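Side-chain contacts in hypothetical protein (Streptococcus pneumoniae, PDB 2HIY), which is of unknown function but belongs to the DUF1697 family of conserved bacterial proteins and is built round two four-stranded antiparallel sheets: residues A25-R28 and Q29-N33; D115-I118 and A119-S123; P93-S97 and R98-R102. One frame throughout, in Å; residues are numbered along the deposited sequence.

Interaction 1: residues A25-R28 and Q29-N33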
loop_
_atom_site.group_PDB
_atom_site.type_symbol
_atom_site.label_atom_id
_atom_site.label_comp_id
_atom_site.label_asym_id
_atom_site.label_seq_id
_atom_site.Cartn_x
_atom_site.Cartn_y
_atom_site.Cartn_z
ATOM N N ALA D 25 19.831 6.026 17.434
ATOM C CA ALA D 25 20.520 6.607 18.573
ATOM C C ALA D 25 20.572 5.649 19.768
ATOM O O ALA D 25 21.551 5.651 20.539
ATOM C CB ALA D 25 19.875 7.932 18.975
ATOM N N GLU D 26 19.501 4.885 19.978
ATOM C CA GLU D 26 19.477 3.912 21.074
ATOM C C GLU D 26 20.476 2.798 20.818
ATOM O O GLU D 26 21.247 2.431 21.714
ATOM C CB GLU D 26 18.075 3.335 21.274
ATOM C CG GLU D 26 17.105 4.374 21.800
ATOM C CD GLU D 26 15.666 3.922 21.883
ATOM O OE1 GLU D 26 15.351 2.747 21.600
ATOM O OE2 GLU D 26 14.826 4.788 22.224
ATOM N N LEU D 27 20.459 2.243 19.613
ATOM C CA LEU D 27 21.408 1.196 19.272
ATOM C C LEU D 27 22.864 1.690 19.429
ATOM O O LEU D 27 23.712 0.950 19.950
ATOM C CB LEU D 27 21.160 0.707 17.835
ATOM C CG LEU D 27 22.037 -0.472 17.407
ATOM C CD1 LEU D 27 21.831 -1.684 18.315
ATOM C CD2 LEU D 27 21.780 -0.847 15.959
ATOM N N ARG D 28 23.188 2.887 18.944
ATOM C CA ARG D 28 24.542 3.406 19.092
ATOM C C ARG D 28 24.938 3.467 20.563
ATOM O O ARG D 28 26.048 3.063 20.913
ATOM C CB ARG D 28 24.716 4.777 18.400
ATOM C CG ARG D 28 24.463 4.716 16.908
ATOM C CD ARG D 28 24.984 6.000 16.223
ATOM N NE ARG D 28 24.348 7.199 16.765
ATOM C CZ ARG D 28 23.271 7.803 16.261
ATOM N NH1 ARG D 28 22.670 7.335 15.174
ATOM N NH2 ARG D 28 22.790 8.872 16.868
ATOM N N GLN D 29 24.041 3.948 21.418
ATOM C CA GLN D 29 24.336 4.016 22.860
ATOM C C GLN D 29 24.511 2.620 23.450
ATOM O O GLN D 29 25.433 2.377 24.250
ATOM C CB GLN D 29 23.235 4.796 23.617
ATOM C CG GLN D 29 23.320 4.702 25.161
ATOM C CD GLN D 29 24.428 5.549 25.728
ATOM O OE1 GLN D 29 24.240 6.743 25.968
ATOM N NE2 GLN D 29 25.597 4.939 25.966
ATOM N N GLU D 30 23.609 1.711 23.098
ATOM C CA GLU D 30 23.686 0.344 23.614
ATOM C C GLU D 30 24.970 -0.382 23.188
ATOM O O GLU D 30 25.611 -1.061 23.997
ATOM C CB GLU D 30 22.466 -0.421 23.125
ATOM C CG GLU D 30 21.187 0.056 23.796
ATOM C CD GLU D 30 19.927 -0.169 22.992
ATOM O OE1 GLU D 30 19.952 -0.778 21.893
ATOM O OE2 GLU D 30 18.880 0.312 23.489
ATOM N N LEU D 31 25.368 -0.215 21.927
ATOM C CA LEU D 31 26.624 -0.844 21.476
ATOM C C LEU D 31 27.843 -0.194 22.117
ATOM O O LEU D 31 28.857 -0.848 22.349
ATOM C CB LEU D 31 26.740 -0.798 19.949
ATOM C CG LEU D 31 25.680 -1.642 19.230
ATOM C CD1 LEU D 31 25.828 -1.457 17.712
ATOM C CD2 LEU D 31 25.792 -3.125 19.612
ATOM N N THR D 32 27.760 1.092 22.428
ATOM C CA THR D 32 28.832 1.780 23.150
ATOM C C THR D 32 28.925 1.175 24.551
ATOM O O THR D 32 30.029 0.868 25.040
ATOM C CB THR D 32 28.586 3.313 23.188
ATOM O OG1 THR D 32 28.534 3.815 21.852
ATOM C CG2 THR D 32 29.720 4.045 23.903
ATOM N N ASN D 33 27.779 0.978 25.200
ATOM C CA ASN D 33 27.781 0.331 26.519
ATOM C C ASN D 33 28.314 -1.096 26.458
ATOM O O ASN D 33 28.940 -1.564 27.424
ATOM C CB ASN D 33 26.363 0.330 27.078
ATOM C CG ASN D 33 25.913 1.712 27.512
ATOM O OD1 ASN D 33 26.727 2.631 27.654
ATOM N ND2 ASN D 33 24.598 1.863 27.737
#
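Two consecutive turns of the amphipathic helix 24-34 meet here, with L27 and L31 touching on the buried side and R28 and T32 joined on another. L27 and L31 stand one turn apart, and CG of L27 lies 3.9 Å from CD1 of L31. The first torsion of L27 sets CG opposite its backbone N (chi1 -176°), which swings the far end of the side chain back to L31 although its CB leads away. Both leucines rest on F66 of helix 56-70 and I48 of strand 47-52.

The backbone repeats the i to i+4 pattern, and E30 N donates to E26 O at 2.8 Å with an N-H...O angle of 165°. At R28 the carbonyl oxygen is gripped twice, because T32 OG1 (2.8 Å) and T32 N (3.0 Å) reach R28 O from opposite faces of its plane. The threonine hydroxyl is thereby tied to its own helix, its chi1 of -60° holding OG1 beside the backbone N. The bent side chain of R28 turns back, with A25 CA 3.6 Å above the rim of one guanidinium face; its NH1 hydrogen-bonds S41 OG and forms a salt bridge with E61 of the second subunit.

The extended side chain of E30 runs back over the carbonyl of E26, its CD 3.2 Å from E26 O and its OE2 3.8 Å from CB of E26, while OE1 of E30 hydrogen-bonds the hydroxyl of Y71. The carboxylates themselves stay apart, E26 OE1 lying 4.7 Å from E30 OE2. Such spacing, leucines inward and polar groups outward, is typical of an amphipathic helix packed on a sheet, here beside helix 56-70.

Interaction 2: residues D115-I118 and A119-S123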
loop_
_atom_site.group_PDB
_atom_site.type_symbol
_atom_site.label_atom_id
_atom_site.label_comp_id
_atom_site.label_asym_id
_atom_site.label_seq_id
_atom_site.Cartn_x
_atom_site.Cartn_y
_atom_site.Cartn_z
ATOM N N ASP D 115 29.184 -22.220 0.673
ATOM C CA ASP D 115 29.152 -23.197 -0.381
ATOM C C ASP D 115 27.727 -23.636 -0.753
ATOM O O ASP D 115 27.440 -23.892 -1.919
ATOM C CB ASP D 115 30.025 -24.404 -0.045
ATOM C CG ASP D 115 31.521 -24.126 -0.239
ATOM O OD1 ASP D 115 31.918 -23.041 -0.733
ATOM O OD2 ASP D 115 32.289 -25.057 0.057
ATOM N N GLN D 116 26.848 -23.736 0.255
ATOM C CA GLN D 116 25.454 -24.026 -0.053
ATOM C C GLN D 116 24.785 -22.886 -0.816
ATOM O O GLN D 116 24.018 -23.127 -1.755
ATOM C CB GLN D 116 24.674 -24.361 1.214
ATOM C CG GLN D 116 23.192 -24.686 0.945
ATOM C CD GLN D 116 22.969 -25.883 0.016
ATOM O OE1 GLN D 116 22.756 -25.751 -1.227
ATOM N NE2 GLN D 116 22.992 -27.062 0.613
ATOM N N VAL D 117 25.092 -21.651 -0.421
ATOM C CA VAL D 117 24.556 -20.500 -1.159
ATOM C C VAL D 117 25.002 -20.503 -2.614
ATOM O O VAL D 117 24.190 -20.347 -3.526
ATOM C CB VAL D 117 24.988 -19.178 -0.493
ATOM C CG1 VAL D 117 24.573 -17.960 -1.337
ATOM C CG2 VAL D 117 24.390 -19.073 0.909
ATOM N N ILE D 118 26.287 -20.799 -2.833
ATOM C CA ILE D 118 26.795 -20.849 -4.205
ATOM C C ILE D 118 26.065 -21.934 -5.002
ATOM O O ILE D 118 25.645 -21.729 -6.129
ATOM C CB ILE D 118 28.313 -21.108 -4.177
ATOM C CG1 ILE D 118 29.049 -19.875 -3.618
ATOM C CG2 ILE D 118 28.826 -21.427 -5.562
ATOM C CD1 ILE D 118 30.563 -20.113 -3.350
ATOM N N ALA D 119 25.896 -23.111 -4.384
ATOM C CA ALA D 119 25.247 -24.197 -5.135
ATOM C C ALA D 119 23.815 -23.840 -5.479
ATOM O O ALA D 119 23.354 -24.051 -6.598
ATOM C CB ALA D 119 25.290 -25.520 -4.324
ATOM N N THR D 120 23.110 -23.246 -4.531
ATOM C CA THR D 120 21.724 -22.836 -4.782
ATOM C C THR D 120 21.659 -21.764 -5.871
ATOM O O THR D 120 20.878 -21.895 -6.811
ATOM C CB THR D 120 21.112 -22.335 -3.489
ATOM O OG1 THR D 120 21.056 -23.432 -2.565
ATOM C CG2 THR D 120 19.677 -21.806 -3.724
ATOM N N VAL D 121 22.508 -20.740 -5.758
ATOM C CA VAL D 121 22.476 -19.687 -6.767
ATOM C C VAL D 121 22.835 -20.235 -8.152
ATOM O O VAL D 121 22.192 -19.904 -9.134
ATOM C CB VAL D 121 23.365 -18.517 -6.376
ATOM C CG1 VAL D 121 23.458 -17.533 -7.508
ATOM C CG2 VAL D 121 22.795 -17.809 -5.149
ATOM N N GLU D 122 23.819 -21.130 -8.190
ATOM C CA GLU D 122 24.237 -21.689 -9.477
ATOM C C GLU D 122 23.145 -22.524 -10.095
ATOM O O GLU D 122 23.184 -22.732 -11.330
ATOM C CB GLU D 122 25.478 -22.575 -9.282
ATOM C CG GLU D 122 26.768 -21.780 -9.178
ATOM C CD GLU D 122 27.984 -22.666 -8.856
ATOM O OE1 GLU D 122 27.820 -23.813 -8.348
ATOM O OE2 GLU D 122 29.110 -22.179 -9.056
ATOM N N SER D 123 22.215 -23.047 -9.301
ATOM C CA SER D 123 21.093 -23.858 -9.816
ATOM C C SER D 123 20.025 -23.021 -10.518
ATOM O O SER D 123 19.159 -23.561 -11.205
ATOM C CB SER D 123 20.417 -24.682 -8.701
ATOM O OG SER D 123 19.549 -23.885 -7.885
#
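I118 and E122 run alongside each other in the same direction, one turn apart on helix 114-122. The methyl CG2 of I118 meets the carboxylate end of E122, 3.6 Å from OE2, and the glutamate CG sits 3.2 Å from I118 O. With CG2 opposite the backbone N of I118, this branch is the one offered to E122, whose chain runs extended beyond CG. The contact is apolar on one side and charged on the other, and both side chains also touch F133 of strand 129-133. The backbone joins the same two residues: E122 N donates to I118 O at 2.8 Å, with an N-H...O angle of 159°.

A119 comes next, its methyl tucked 3.6 Å from D115 O. Its own N-H hydrogen-bonds that same oxygen, and CB also stands 4.0 Å from OE1 of Q116. The glutamine is bent at its second torsion (chi2 60°), which brings OE1 round to 3.2 Å from OG1 of T120. That hydroxyl also lies 3.1 Å from Q116 O, so its single proton has two acceptors within reach.

On the buried side CG1 of V117 is 4.2 Å from CG2 of V121, and both valines meet I138 of strand 137-142 and F162. Near the end of the helix S123 OG donates to T120 O in the carbonyl plane. Valines turned to the strands and polar residues to the surface are typical of an amphipathic helix lying on an antiparallel sheet.

Interaction 3: residues P93-S97 and R98-R102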
loop_
_atom_site.group_PDB
_atom_site.type_symbol
_atom_site.label_atom_id
_atom_site.label_comp_id
_atom_site.label_asym_id
_atom_site.label_seq_id
_atom_site.Cartn_x
_atom_site.Cartn_y
_atom_site.Cartn_z
ATOM N N PRO D 93 33.839 -6.769 -10.365
ATOM C CA PRO D 93 33.579 -7.084 -11.774
ATOM C C PRO D 93 33.625 -5.813 -12.638
ATOM O O PRO D 93 33.216 -4.738 -12.182
ATOM C CB PRO D 93 32.166 -7.676 -11.751
ATOM C CG PRO D 93 32.006 -8.209 -10.312
ATOM C CD PRO D 93 32.738 -7.196 -9.472
ATOM N N ALA D 94 34.031 -5.924 -13.893
ATOM C CA ALA D 94 34.091 -4.730 -14.749
ATOM C C ALA D 94 32.702 -4.151 -14.946
ATOM O O ALA D 94 32.525 -2.917 -15.037
ATOM C CB ALA D 94 34.746 -5.061 -16.070
ATOM N N TRP D 95 31.682 -4.998 -14.938
ATOM C CA TRP D 95 30.323 -4.512 -15.175
ATOM C C TRP D 95 29.752 -3.806 -13.955
ATOM O O TRP D 95 28.752 -3.091 -14.057
ATOM C CB TRP D 95 29.419 -5.661 -15.629
ATOM C CG TRP D 95 29.471 -6.898 -14.755
ATOM C CD1 TRP D 95 30.195 -8.035 -15.000
ATOM C CD2 TRP D 95 28.732 -7.138 -13.555
ATOM N NE1 TRP D 95 29.963 -8.970 -14.011
ATOM C CE2 TRP D 95 29.074 -8.434 -13.119
ATOM C CE3 TRP D 95 27.822 -6.386 -12.794
ATOM C CZ2 TRP D 95 28.515 -9.010 -11.968
ATOM C CZ3 TRP D 95 27.280 -6.972 -11.649
ATOM C CH2 TRP D 95 27.643 -8.255 -11.250
ATOM N N TRP D 96 30.379 -3.976 -12.794
ATOM C CA TRP D 96 29.845 -3.381 -11.580
ATOM C C TRP D 96 29.863 -1.867 -11.628
ATOM O O TRP D 96 29.069 -1.215 -10.939
ATOM C CB TRP D 96 30.640 -3.897 -10.380
ATOM C CG TRP D 96 30.201 -3.448 -9.006
ATOM C CD1 TRP D 96 30.881 -2.638 -8.171
ATOM C CD2 TRP D 96 29.025 -3.882 -8.308
ATOM N NE1 TRP D 96 30.204 -2.504 -6.976
ATOM C CE2 TRP D 96 29.048 -3.236 -7.045
ATOM C CE3 TRP D 96 27.951 -4.722 -8.630
ATOM C CZ2 TRP D 96 28.066 -3.460 -6.079
ATOM C CZ3 TRP D 96 26.960 -4.912 -7.685
ATOM C CH2 TRP D 96 27.019 -4.274 -6.419
ATOM N N SER D 97 30.747 -1.276 -12.416
ATOM C CA SER D 97 30.763 0.179 -12.504
ATOM C C SER D 97 29.865 0.744 -13.610
ATOM O O SER D 97 29.678 1.958 -13.683
ATOM C CB SER D 97 32.196 0.700 -12.663
ATOM O OG SER D 97 32.771 0.196 -13.844
ATOM N N ARG D 98 29.304 -0.124 -14.457
ATOM C CA ARG D 98 28.505 0.311 -15.604
ATOM C C ARG D 98 27.050 0.619 -15.229
ATOM O O ARG D 98 26.584 0.236 -14.149
ATOM C CB ARG D 98 28.517 -0.756 -16.696
ATOM C CG ARG D 98 29.889 -1.016 -17.239
ATOM C CD ARG D 98 29.785 -2.005 -18.395
ATOM N NE ARG D 98 31.153 -2.297 -18.806
ATOM C CZ ARG D 98 31.692 -3.520 -18.848
ATOM N NH1 ARG D 98 30.937 -4.593 -18.638
ATOM N NH2 ARG D 98 32.976 -3.635 -19.149
ATOM N N ASP D 99 26.335 1.260 -16.152
ATOM C CA ASP D 99 24.987 1.772 -15.880
ATOM C C ASP D 99 23.896 0.728 -16.079
ATOM O O ASP D 99 22.974 0.911 -16.876
ATOM C CB ASP D 99 24.744 2.971 -16.802
ATOM C CG ASP D 99 23.462 3.721 -16.479
ATOM O OD1 ASP D 99 23.021 3.707 -15.303
ATOM O OD2 ASP D 99 22.911 4.330 -17.423
ATOM N N LEU D 100 23.983 -0.368 -15.330
ATOM C CA LEU D 100 22.939 -1.387 -15.344
ATOM C C LEU D 100 21.752 -0.815 -14.612
ATOM O O LEU D 100 21.909 0.028 -13.711
ATOM C CB LEU D 100 23.427 -2.623 -14.592
ATOM C CG LEU D 100 24.291 -3.575 -15.422
ATOM C CD1 LEU D 100 25.666 -2.994 -15.753
ATOM C CD2 LEU D 100 24.466 -4.863 -14.629
ATOM N N ALA D 101 20.571 -1.319 -14.940
ATOM C CA ALA D 101 19.361 -0.780 -14.320
ATOM C C ALA D 101 19.374 -0.959 -12.823
ATOM O O ALA D 101 18.974 -0.057 -12.082
ATOM C CB ALA D 101 18.116 -1.402 -14.891
ATOM N N ARG D 102 19.829 -2.118 -12.351
ATOM C CA ARG D 102 19.870 -2.390 -10.901
ATOM C C ARG D 102 21.139 -3.162 -10.570
ATOM O O ARG D 102 21.486 -4.125 -11.277
ATOM C CB ARG D 102 18.646 -3.189 -10.462
ATOM C CG ARG D 102 17.367 -2.419 -10.749
ATOM C CD ARG D 102 16.257 -2.920 -9.958
ATOM N NE ARG D 102 14.984 -2.442 -10.480
ATOM C CZ ARG D 102 13.830 -2.738 -9.901
ATOM N NH1 ARG D 102 13.833 -3.454 -8.778
ATOM N NH2 ARG D 102 12.698 -2.304 -10.414
#
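The guanidinium of R98 lies with one face over the backbone of A94 and W95, and A94 O stands 3.9 Å above its plane, over its centre. On that same side NH1 comes 3.5 Å from CB of W95, and NH2 lies 3.8 Å from the methyl of A94. The arginine reaches this place because its chain is extended from CG to NE, running back along the short 3-10 turn 94-97. The partial negative charge of A94 O there is probably favourable electrostatically, although an approach over the face is not that of a hydrogen bond.

The indole of W95 has P93 CB on one face, 3.4 Å above the plane and toward the rim, while L100 approaches obliquely, its CD2 4.1 Å from CE3 of W95. The other methyl of L100, CD1, lies 3.5 Å from W95 O. With chi1 at 50°, CG of W95 sits between its backbone N and carbonyl carbon, and the ring is directed to V130, Y132 and F139. CZ3 of W95 in turn meets the edge of the W96 ring, in its plane; W96 is buried, edge-to-face with F139 and F174.

D99, centre of an inverse gamma turn, has its side chain about 4 Å from a bound magnesium ion. The i to i+3 bond from R98 N to W95 O (3.0 Å), its donor well above the carbonyl plane, closes a 3-10 turn whose tryptophans pack on strands 129-133 and 137-142 and which leads through a classic beta bulge, A101 and R102 opposite K142, into strand 102-108.

Overall arrangement
Interactions 1 and 2 each join successive turns of one amphipathic helix and are partly buried, with aliphatic residues against a four-stranded antiparallel sheet of order 2-3-1-4. The sheets differ, and the two centres lie 36 Å apart on opposite sides of the chain's centre. Interaction 1 also reaches the second subunit through a salt bridge, whereas in this copy no other chain touches 115-123. Interaction 3 is a surface contact before strand 102-108, where an indole and a guanidinium carry the contact in place of i to i+4 packing; its R102 packs on Q116 of the second subunit. Like interaction 2, about 11 Å away between nearest atoms, it packs on the sheet containing strands 129-133 and 137-142.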